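Local atomic coordinates of lipid A deacylase PagL (Pseudomonas aeruginosa, PDB entry 2ERV), a protein that removes the primary fatty acyl chain from the 3 position of lipid A by ester hydrolysis in the outer membrane. Residues A[10-15]-A[93-98]; A[46-51]-A[137-142]; A[126-129]-A[135-138]. All blocks are in the same frame, centred on the assembly; numbering follows the deposited sequence.

Contact 1: A[10-15]-A[93-98]; sequences TGQSGM and VGDQNL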
loop_
_atom_site.group_PDB
_atom_site.type_symbol
_atom_site.label_atom_id
_atom_site.label_comp_id
_atom_site.label_asym_id
_atom_site.label_seq_id
_atom_site.Cartn_x
_atom_site.Cartn_y
_atom_site.Cartn_z
ATOM N N THR A 10 -8.068 -2.088 -9.613
ATOM C CA THR A 10 -9.004 -2.420 -8.502
ATOM C C THR A 10 -9.648 -3.790 -8.761
ATOM O O THR A 10 -9.457 -4.361 -9.831
ATOM C CB THR A 10 -10.102 -1.388 -8.402
ATOM O OG1 THR A 10 -10.878 -1.417 -9.621
ATOM C CG2 THR A 10 -9.521 0.043 -8.282
ATOM N N GLY A 11 -10.455 -4.283 -7.830
ATOM C CA GLY A 11 -11.277 -5.481 -8.124
ATOM C C GLY A 11 -12.243 -5.301 -9.306
ATOM O O GLY A 11 -12.705 -6.287 -9.914
ATOM N N GLN A 12 -12.555 -4.045 -9.631
ATOM C CA GLN A 12 -13.477 -3.696 -10.737
ATOM C C GLN A 12 -12.703 -3.345 -12.039
ATOM O O GLN A 12 -13.277 -2.858 -13.024
ATOM C CB GLN A 12 -14.376 -2.537 -10.300
ATOM C CG GLN A 12 -15.373 -2.909 -9.156
ATOM C CD GLN A 12 -14.685 -3.044 -7.780
ATOM O OE1 GLN A 12 -13.939 -2.141 -7.342
ATOM N NE2 GLN A 12 -14.947 -4.167 -7.090
ATOM N N SER A 13 -11.407 -3.618 -12.033
ATOM C CA SER A 13 -10.531 -3.409 -13.202
ATOM C C SER A 13 -10.318 -1.928 -13.578
ATOM O O SER A 13 -10.003 -1.625 -14.735
ATOM C CB SER A 13 -11.037 -4.222 -14.418
ATOM O OG SER A 13 -10.965 -5.628 -14.194
ATOM N N GLY A 14 -10.482 -1.007 -12.628
ATOM C CA GLY A 14 -10.078 0.382 -12.851
ATOM C C GLY A 14 -8.607 0.549 -12.449
ATOM O O GLY A 14 -8.116 -0.173 -11.589
ATOM N N MET A 15 -7.909 1.512 -13.036
ATOM C CA MET A 15 -6.441 1.717 -12.771
ATOM C C MET A 15 -6.264 2.501 -11.474
ATOM O O MET A 15 -7.131 3.277 -11.137
ATOM C CB MET A 15 -5.830 2.562 -13.890
ATOM C CG MET A 15 -5.793 1.889 -15.284
ATOM S SD MET A 15 -5.013 0.251 -15.202
ATOM C CE MET A 15 -3.344 0.607 -14.631
ATOM N N VAL A 93 -15.806 6.180 -5.320
ATOM C CA VAL A 93 -14.509 6.001 -5.973
ATOM C C VAL A 93 -14.675 4.799 -6.891
ATOM O O VAL A 93 -15.217 3.761 -6.475
ATOM C CB VAL A 93 -13.398 5.683 -4.926
ATOM C CG1 VAL A 93 -12.010 5.559 -5.560
ATOM C CG2 VAL A 93 -13.363 6.778 -3.814
ATOM N N GLY A 94 -14.236 4.943 -8.135
ATOM C CA GLY A 94 -14.373 3.896 -9.114
ATOM C C GLY A 94 -15.834 3.511 -9.209
ATOM O O GLY A 94 -16.692 4.390 -9.321
ATOM N N ASP A 95 -16.118 2.217 -9.110
ATOM C CA ASP A 95 -17.492 1.722 -9.110
ATOM C C ASP A 95 -18.057 1.622 -7.690
ATOM O O ASP A 95 -19.093 1.014 -7.504
ATOM C CB ASP A 95 -17.556 0.312 -9.721
ATOM C CG ASP A 95 -17.337 0.278 -11.218
ATOM O OD1 ASP A 95 -17.291 1.334 -11.913
ATOM O OD2 ASP A 95 -17.179 -0.818 -11.787
ATOM N N GLN A 96 -17.385 2.193 -6.679
ATOM C CA GLN A 96 -17.678 1.861 -5.269
ATOM C C GLN A 96 -18.234 3.042 -4.472
ATOM O O GLN A 96 -17.756 4.142 -4.601
ATOM C CB GLN A 96 -16.416 1.368 -4.537
ATOM C CG GLN A 96 -15.639 0.186 -5.205
ATOM C CD GLN A 96 -16.516 -1.037 -5.475
ATOM O OE1 GLN A 96 -16.895 -1.266 -6.621
ATOM N NE2 GLN A 96 -16.800 -1.829 -4.440
ATOM N N ASN A 97 -19.247 2.793 -3.642
ATOM C CA ASN A 97 -19.697 3.805 -2.686
ATOM C C ASN A 97 -19.124 3.434 -1.349
ATOM O O ASN A 97 -19.577 2.472 -0.713
ATOM C CB ASN A 97 -21.213 3.876 -2.654
ATOM C CG ASN A 97 -21.746 4.981 -1.731
ATOM O OD1 ASN A 97 -21.021 5.590 -0.964
ATOM N ND2 ASN A 97 -23.040 5.182 -1.776
ATOM N N LEU A 98 -18.070 4.139 -0.957
ATOM C CA LEU A 98 -17.376 3.860 0.299
ATOM C C LEU A 98 -18.139 4.287 1.557
ATOM O O LEU A 98 -17.812 3.845 2.669
ATOM C CB LEU A 98 -16.026 4.548 0.298
ATOM C CG LEU A 98 -15.074 4.204 -0.854
ATOM C CD1 LEU A 98 -13.821 4.994 -0.654
ATOM C CD2 LEU A 98 -14.811 2.708 -0.763
HETATM O O HOH W 1 -14.087 0.344 -8.311
#
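Two stacked amides carry the meeting of Gln12 with Gln96. Their planes differ by only 16°, and the side chains come from opposite directions, each bent at chi2 (74° in Gln12, -55° in Gln96), which brings the two flat ends over one another. The closest approach is Gln12 CD to Gln96 OE1, 3.1 Å, a carbonyl oxygen resting against an amide carbon. A bond from Gln96 NE2 to the backbone O of Gly138 sets the flip of that amide, leaving its OE1 towards Gln12. The two oxygens, Gln12 OE1 and Gln96 OE1, thus lie 3.2 Å apart without a hydrogen between them, an adverse pairing that a water probably eases.

That water supplies the polar link. It donates to Gln12 OE1 (2.7 Å) and accepts from Asp95 N (2.9 Å), joining side chain to backbone where no direct hydrogen bond spans the segments.

The remaining contact is van der Waals: the aliphatic part of Gln12 slides past Asp95, Gln12 CB 3.6 Å from Asp95 OD2; the other carboxylate oxygen, OD1, is taken by the N of Asp52.

Bonds within each segment hold the two turns in shape: Thr10 OG1 accepts from Gly14 N at 3.1 Å, and Val93 and Gln96 bond mutually across a type II' turn. The arrangement is that of two beta-hairpin turns meeting at one end of a membrane beta-barrel, the end that also carries Glu140 of the charge relay.

Contact 2: A[46-51]-A[137-142]; sequences TYWEGG and DGIESY. With CXE (pentaethylene glycol monodecyl ether), chain E.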
loop_
_atom_site.group_PDB
_atom_site.type_symbol
_atom_site.label_atom_id
_atom_site.label_comp_id
_atom_site.label_asym_id
_atom_site.label_seq_id
_atom_site.Cartn_x
_atom_site.Cartn_y
_atom_site.Cartn_z
ATOM N N THR A 46 -2.641 8.370 -3.796
ATOM C CA THR A 46 -3.123 7.418 -4.825
ATOM C C THR A 46 -4.130 8.118 -5.669
ATOM O O THR A 46 -4.970 8.842 -5.142
ATOM C CB THR A 46 -3.758 6.148 -4.181
ATOM O OG1 THR A 46 -2.783 5.499 -3.327
ATOM C CG2 THR A 46 -4.141 5.099 -5.242
ATOM N N TYR A 47 -4.032 7.926 -6.982
ATOM C CA TYR A 47 -5.115 8.345 -7.865
ATOM C C TYR A 47 -5.867 7.090 -8.317
ATOM O O TYR A 47 -5.248 6.081 -8.660
ATOM C CB TYR A 47 -4.555 9.087 -9.108
ATOM C CG TYR A 47 -5.615 9.438 -10.117
ATOM C CD1 TYR A 47 -6.418 10.546 -9.923
ATOM C CD2 TYR A 47 -5.812 8.677 -11.257
ATOM C CE1 TYR A 47 -7.407 10.879 -10.824
ATOM C CE2 TYR A 47 -6.832 9.031 -12.191
ATOM C CZ TYR A 47 -7.591 10.126 -11.938
ATOM O OH TYR A 47 -8.578 10.532 -12.805
ATOM N N TRP A 48 -7.191 7.191 -8.325
ATOM C CA TRP A 48 -8.086 6.095 -8.641
ATOM C C TRP A 48 -8.870 6.524 -9.848
ATOM O O TRP A 48 -9.659 7.471 -9.720
ATOM C CB TRP A 48 -9.116 5.917 -7.500
ATOM C CG TRP A 48 -8.466 5.572 -6.134
ATOM C CD1 TRP A 48 -7.877 6.464 -5.249
ATOM C CD2 TRP A 48 -8.264 4.272 -5.570
ATOM N NE1 TRP A 48 -7.357 5.791 -4.160
ATOM C CE2 TRP A 48 -7.579 4.440 -4.338
ATOM C CE3 TRP A 48 -8.605 2.957 -5.973
ATOM C CZ2 TRP A 48 -7.235 3.349 -3.513
ATOM C CZ3 TRP A 48 -8.280 1.909 -5.160
ATOM C CH2 TRP A 48 -7.593 2.089 -3.946
ATOM N N GLU A 49 -8.729 5.802 -10.948
ATOM C CA GLU A 49 -9.501 6.011 -12.158
ATOM C C GLU A 49 -10.993 5.971 -11.836
ATOM O O GLU A 49 -11.441 5.182 -10.974
ATOM C CB GLU A 49 -9.172 4.936 -13.193
ATOM C CG GLU A 49 -9.867 5.112 -14.539
ATOM C CD GLU A 49 -9.746 3.924 -15.482
ATOM O OE1 GLU A 49 -9.152 2.874 -15.141
ATOM O OE2 GLU A 49 -10.260 4.055 -16.620
ATOM N N GLY A 50 -11.766 6.822 -12.514
ATOM C CA GLY A 50 -13.208 6.899 -12.254
ATOM C C GLY A 50 -13.885 5.628 -12.703
ATOM O O GLY A 50 -13.293 4.812 -13.387
ATOM N N GLY A 51 -15.148 5.456 -12.327
ATOM C CA GLY A 51 -15.909 4.299 -12.745
ATOM C C GLY A 51 -17.362 4.738 -12.711
ATOM O O GLY A 51 -17.647 5.911 -12.887
ATOM N N ASP A 137 -18.757 0.036 0.651
ATOM C CA ASP A 137 -18.536 -0.945 -0.409
ATOM C C ASP A 137 -17.096 -1.505 -0.360
ATOM O O ASP A 137 -16.818 -2.577 -0.899
ATOM C CB ASP A 137 -18.761 -0.358 -1.791
ATOM C CG ASP A 137 -20.224 -0.147 -2.138
ATOM O OD1 ASP A 137 -21.130 -0.543 -1.363
ATOM O OD2 ASP A 137 -20.547 0.375 -3.231
ATOM N N GLY A 138 -16.201 -0.753 0.259
ATOM C CA GLY A 138 -14.747 -1.012 0.222
ATOM C C GLY A 138 -14.202 -0.847 -1.200
ATOM O O GLY A 138 -14.958 -0.871 -2.167
ATOM N N ILE A 139 -12.884 -0.731 -1.340
ATOM C CA ILE A 139 -12.259 -0.796 -2.658
ATOM C C ILE A 139 -10.821 -1.330 -2.451
ATOM O O ILE A 139 -10.245 -1.237 -1.347
ATOM C CB ILE A 139 -12.218 0.611 -3.308
ATOM C CG1 ILE A 139 -11.869 0.554 -4.837
ATOM C CG2 ILE A 139 -11.289 1.506 -2.533
ATOM C CD1 ILE A 139 -12.083 1.881 -5.587
ATOM N N GLU A 140 -10.244 -1.865 -3.519
ATOM C CA GLU A 140 -8.957 -2.542 -3.410
ATOM C C GLU A 140 -8.073 -2.053 -4.527
ATOM O O GLU A 140 -8.595 -1.606 -5.565
ATOM C CB GLU A 140 -9.129 -4.061 -3.565
ATOM C CG GLU A 140 -9.893 -4.773 -2.423
ATOM C CD GLU A 140 -11.419 -4.629 -2.512
ATOM O OE1 GLU A 140 -11.980 -4.885 -3.604
ATOM O OE2 GLU A 140 -12.065 -4.267 -1.468
ATOM N N SER A 141 -6.764 -2.181 -4.326
ATOM C CA SER A 141 -5.765 -1.872 -5.351
ATOM C C SER A 141 -4.737 -3.034 -5.335
ATOM O O SER A 141 -4.174 -3.386 -4.289
ATOM C CB SER A 141 -5.081 -0.519 -5.055
ATOM O OG SER A 141 -4.021 -0.246 -5.997
ATOM N N TYR A 142 -4.558 -3.669 -6.483
ATOM C CA TYR A 142 -3.561 -4.748 -6.656
ATOM C C TYR A 142 -2.470 -4.231 -7.585
ATOM O O TYR A 142 -2.739 -3.973 -8.765
ATOM C CB TYR A 142 -4.235 -5.986 -7.289
ATOM C CG TYR A 142 -5.451 -6.473 -6.500
ATOM C CD1 TYR A 142 -5.292 -7.351 -5.428
ATOM C CD2 TYR A 142 -6.743 -6.074 -6.840
ATOM C CE1 TYR A 142 -6.388 -7.799 -4.671
ATOM C CE2 TYR A 142 -7.850 -6.538 -6.112
ATOM C CZ TYR A 142 -7.648 -7.404 -5.028
ATOM O OH TYR A 142 -8.702 -7.865 -4.255
HETATM C C10 CXE E . -3.078 -3.323 -15.785
HETATM O O11 CXE E . -2.623 -2.910 -14.495
HETATM C C12 CXE E . -2.499 -4.030 -13.625
HETATM C C13 CXE E . -1.051 -4.179 -13.169
HETATM O O14 CXE E . -1.080 -4.630 -11.817
HETATM C C15 CXE E . -0.326 -5.812 -11.585
HETATM C C16 CXE E . -1.045 -6.640 -10.541
HETATM O O17 CXE E . -0.077 -7.112 -9.628
HETATM C C18 CXE E . -0.463 -8.337 -9.010
HETATM C C19 CXE E . -0.541 -8.169 -7.501
HETATM O O20 CXE E . -1.711 -8.849 -7.043
HETATM C C21 CXE E . -1.459 -9.911 -6.114
HETATM C C22 CXE E . -0.744 -9.337 -4.905
HETATM O O23 CXE E . -0.713 -10.282 -3.838
HETATM C C24 CXE E . 0.173 -9.837 -2.816
HETATM C C25 CXE E . 1.028 -11.033 -2.470
HETATM O O26 CXE E . 1.387 -10.937 -1.109
#
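The indole of Trp48 meets the backbone O of Glu140 edge-on, this oxygen lying in the ring plane 3.6 Å from CZ3, while the CG2 methyl of Thr46 sits over one face, 3.4 Å above it and offset toward the rim. Ile139 CD1 reaches the six-membered ring obliquely, 3.7 Å from CE3. The setting is the interior of an antiparallel membrane beta-barrel: strands 35-48 and 139-149 are not neighbours in the wall, and the axes of the short strands 46-48 and 139-142 come within 10.2 Å, their directions 111° apart, a separation bridged mainly by the indole and Ile139.

Ile139 directs CG1 anti to its backbone N (chi1 -167°), carrying CD1 alongside the indole as the two side chains slide past each other. Phe88 and Tyr127 add further aromatic contacts to Trp48, and its NE1 is satisfied by Ser59 OG.

Glu140 starts away from the tryptophan and turns to the charge relay, to His126, so the same strand offers apolar packing inward and a catalytic carboxylate on its other side. Two residues on, Tyr142 borders a bound detergent, its O 3.5 Å from the ether O14.

Ser141 uses its two atoms differently: OG bonds to Thr16 OG1, and CB touches Trp48 CH2 at 3.8 Å.

Contact 3: A[126-129]-A[135-138]; sequences HYSN and PNDG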
loop_
_atom_site.group_PDB
_atom_site.type_symbol
_atom_site.label_atom_id
_atom_site.label_comp_id
_atom_site.label_asym_id
_atom_site.label_seq_id
_atom_site.Cartn_x
_atom_site.Cartn_y
_atom_site.Cartn_z
ATOM N N HIS A 126 -6.520 -3.020 0.677
ATOM C CA HIS A 126 -7.976 -2.855 0.774
ATOM C C HIS A 126 -8.375 -1.698 1.679
ATOM O O HIS A 126 -7.771 -1.479 2.736
ATOM C CB HIS A 126 -8.588 -4.175 1.289
ATOM C CG HIS A 126 -9.978 -4.032 1.836
ATOM N ND1 HIS A 126 -11.096 -3.966 1.026
ATOM C CD2 HIS A 126 -10.434 -3.978 3.114
ATOM C CE1 HIS A 126 -12.181 -3.864 1.787
ATOM N NE2 HIS A 126 -11.802 -3.847 3.055
ATOM N N TYR A 127 -9.403 -0.967 1.277
ATOM C CA TYR A 127 -9.830 0.183 2.048
ATOM C C TYR A 127 -11.308 0.021 2.383
ATOM O O TYR A 127 -12.113 -0.237 1.488
ATOM C CB TYR A 127 -9.681 1.469 1.204
ATOM C CG TYR A 127 -8.257 1.803 0.811
ATOM C CD1 TYR A 127 -7.482 2.656 1.607
ATOM C CD2 TYR A 127 -7.696 1.277 -0.359
ATOM C CE1 TYR A 127 -6.158 2.980 1.243
ATOM C CE2 TYR A 127 -6.379 1.616 -0.743
ATOM C CZ TYR A 127 -5.625 2.457 0.073
ATOM O OH TYR A 127 -4.323 2.797 -0.277
ATOM N N SER A 128 -11.670 0.150 3.660
ATOM C CA SER A 128 -13.108 0.137 4.045
ATOM C C SER A 128 -13.235 0.738 5.434
ATOM O O SER A 128 -12.237 1.074 6.008
ATOM C CB SER A 128 -13.745 -1.253 3.948
ATOM O OG SER A 128 -13.027 -2.186 4.755
ATOM N N ASN A 129 -14.452 0.852 5.969
ATOM C CA ASN A 129 -14.668 1.625 7.192
ATOM C C ASN A 129 -15.185 0.777 8.373
ATOM O O ASN A 129 -15.597 1.317 9.421
ATOM C CB ASN A 129 -15.556 2.883 6.900
ATOM C CG ASN A 129 -16.981 2.523 6.441
ATOM O OD1 ASN A 129 -17.623 1.591 6.975
ATOM N ND2 ASN A 129 -17.483 3.252 5.465
ATOM N N PRO A 135 -22.899 2.660 2.582
ATOM C CA PRO A 135 -22.910 1.207 2.373
ATOM C C PRO A 135 -21.533 0.517 2.467
ATOM O O PRO A 135 -21.433 -0.698 2.206
ATOM C CB PRO A 135 -23.455 1.064 0.945
ATOM C CG PRO A 135 -22.982 2.287 0.284
ATOM C CD PRO A 135 -23.032 3.403 1.315
ATOM N N ASN A 136 -20.492 1.262 2.822
ATOM C CA ASN A 136 -19.156 0.621 3.013
ATOM C C ASN A 136 -18.797 -0.387 1.923
ATOM O O ASN A 136 -18.575 -1.568 2.219
ATOM C CB ASN A 136 -19.128 -0.081 4.376
ATOM C CG ASN A 136 -17.724 -0.604 4.741
ATOM O OD1 ASN A 136 -16.725 -0.016 4.357
ATOM N ND2 ASN A 136 -17.668 -1.669 5.524
ATOM N N ASP A 137 -18.757 0.036 0.651
ATOM C CA ASP A 137 -18.536 -0.945 -0.409
ATOM C C ASP A 137 -17.096 -1.505 -0.360
ATOM O O ASP A 137 -16.818 -2.577 -0.899
ATOM C CB ASP A 137 -18.761 -0.358 -1.791
ATOM C CG ASP A 137 -20.224 -0.147 -2.138
ATOM O OD1 ASP A 137 -21.130 -0.543 -1.363
ATOM O OD2 ASP A 137 -20.547 0.375 -3.231
ATOM N N GLY A 138 -16.201 -0.753 0.259
ATOM C CA GLY A 138 -14.747 -1.012 0.222
ATOM C C GLY A 138 -14.202 -0.847 -1.200
ATOM O O GLY A 138 -14.958 -0.871 -2.167
HETATM O O HOH W 2 -14.964 -2.990 6.223
#
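Asn136 OD1 receives the backbone N of Asn129 at 2.9 Å in a nearly straight bond (164°), the donor standing above the carbonyl plane. With CG anti to its own backbone N, Asn136 extends its amide to the backbone at Ser128 and Asn129, and OD1 comes to rest 3.3 Å from Ser128 CB.

The side chain of Asn129 has CG tucked between its backbone N and carbonyl carbon (chi1 64°), which folds its amide back against that of Asn136. The two amides are stacked, 23° apart, with Asn129 OD1 3.1 Å from Asn136 CG. Bonds from Asn129 ND2 to Lys133 O and Ser100 OG hold the group's rotation from beyond the contact.

Gly138 passes close beside the strand: its CA makes a CH...O contact of 3.0 Å with Tyr127 O and lies 4.1 Å from His126 CE1. The absence of a side chain lets the loop come close to the imidazole.

Ser128 OG and His126 NE2 share a 2.7 Å hydrogen bond, and His126 ND1 bonds to Glu140 OE2, completing a Ser-His-Glu catalytic triad. A water joins Ser128 OG, at 2.6 Å, to ND2 of Asn136. Asn136 is thus placed as a second-shell residue and probably helps to position the backbone of Asn129, a residue critical for activity, while its water link reaches the serine hydroxyl of the charge relay itself.

In the fold
The three contacts lie on the same side of the chain's centre and differ in depth. Contact 2 is buried and largely apolar, spanning the interior between strands that do not pair; contact 1 is a surface meeting of turns, polar and water-mediated, its centre about 4 Å from that of contact 2. Contact 3, partly buried, is local in sequence and shares Asp137 and Gly138 with contact 2, at the junction of neighbouring strands 119-128 and 139-149. Asp137 OD2 binds Asn97 N, connecting the loop of contact 3 to the hairpin of contact 1. The charge relay is divided between contacts 2 and 3.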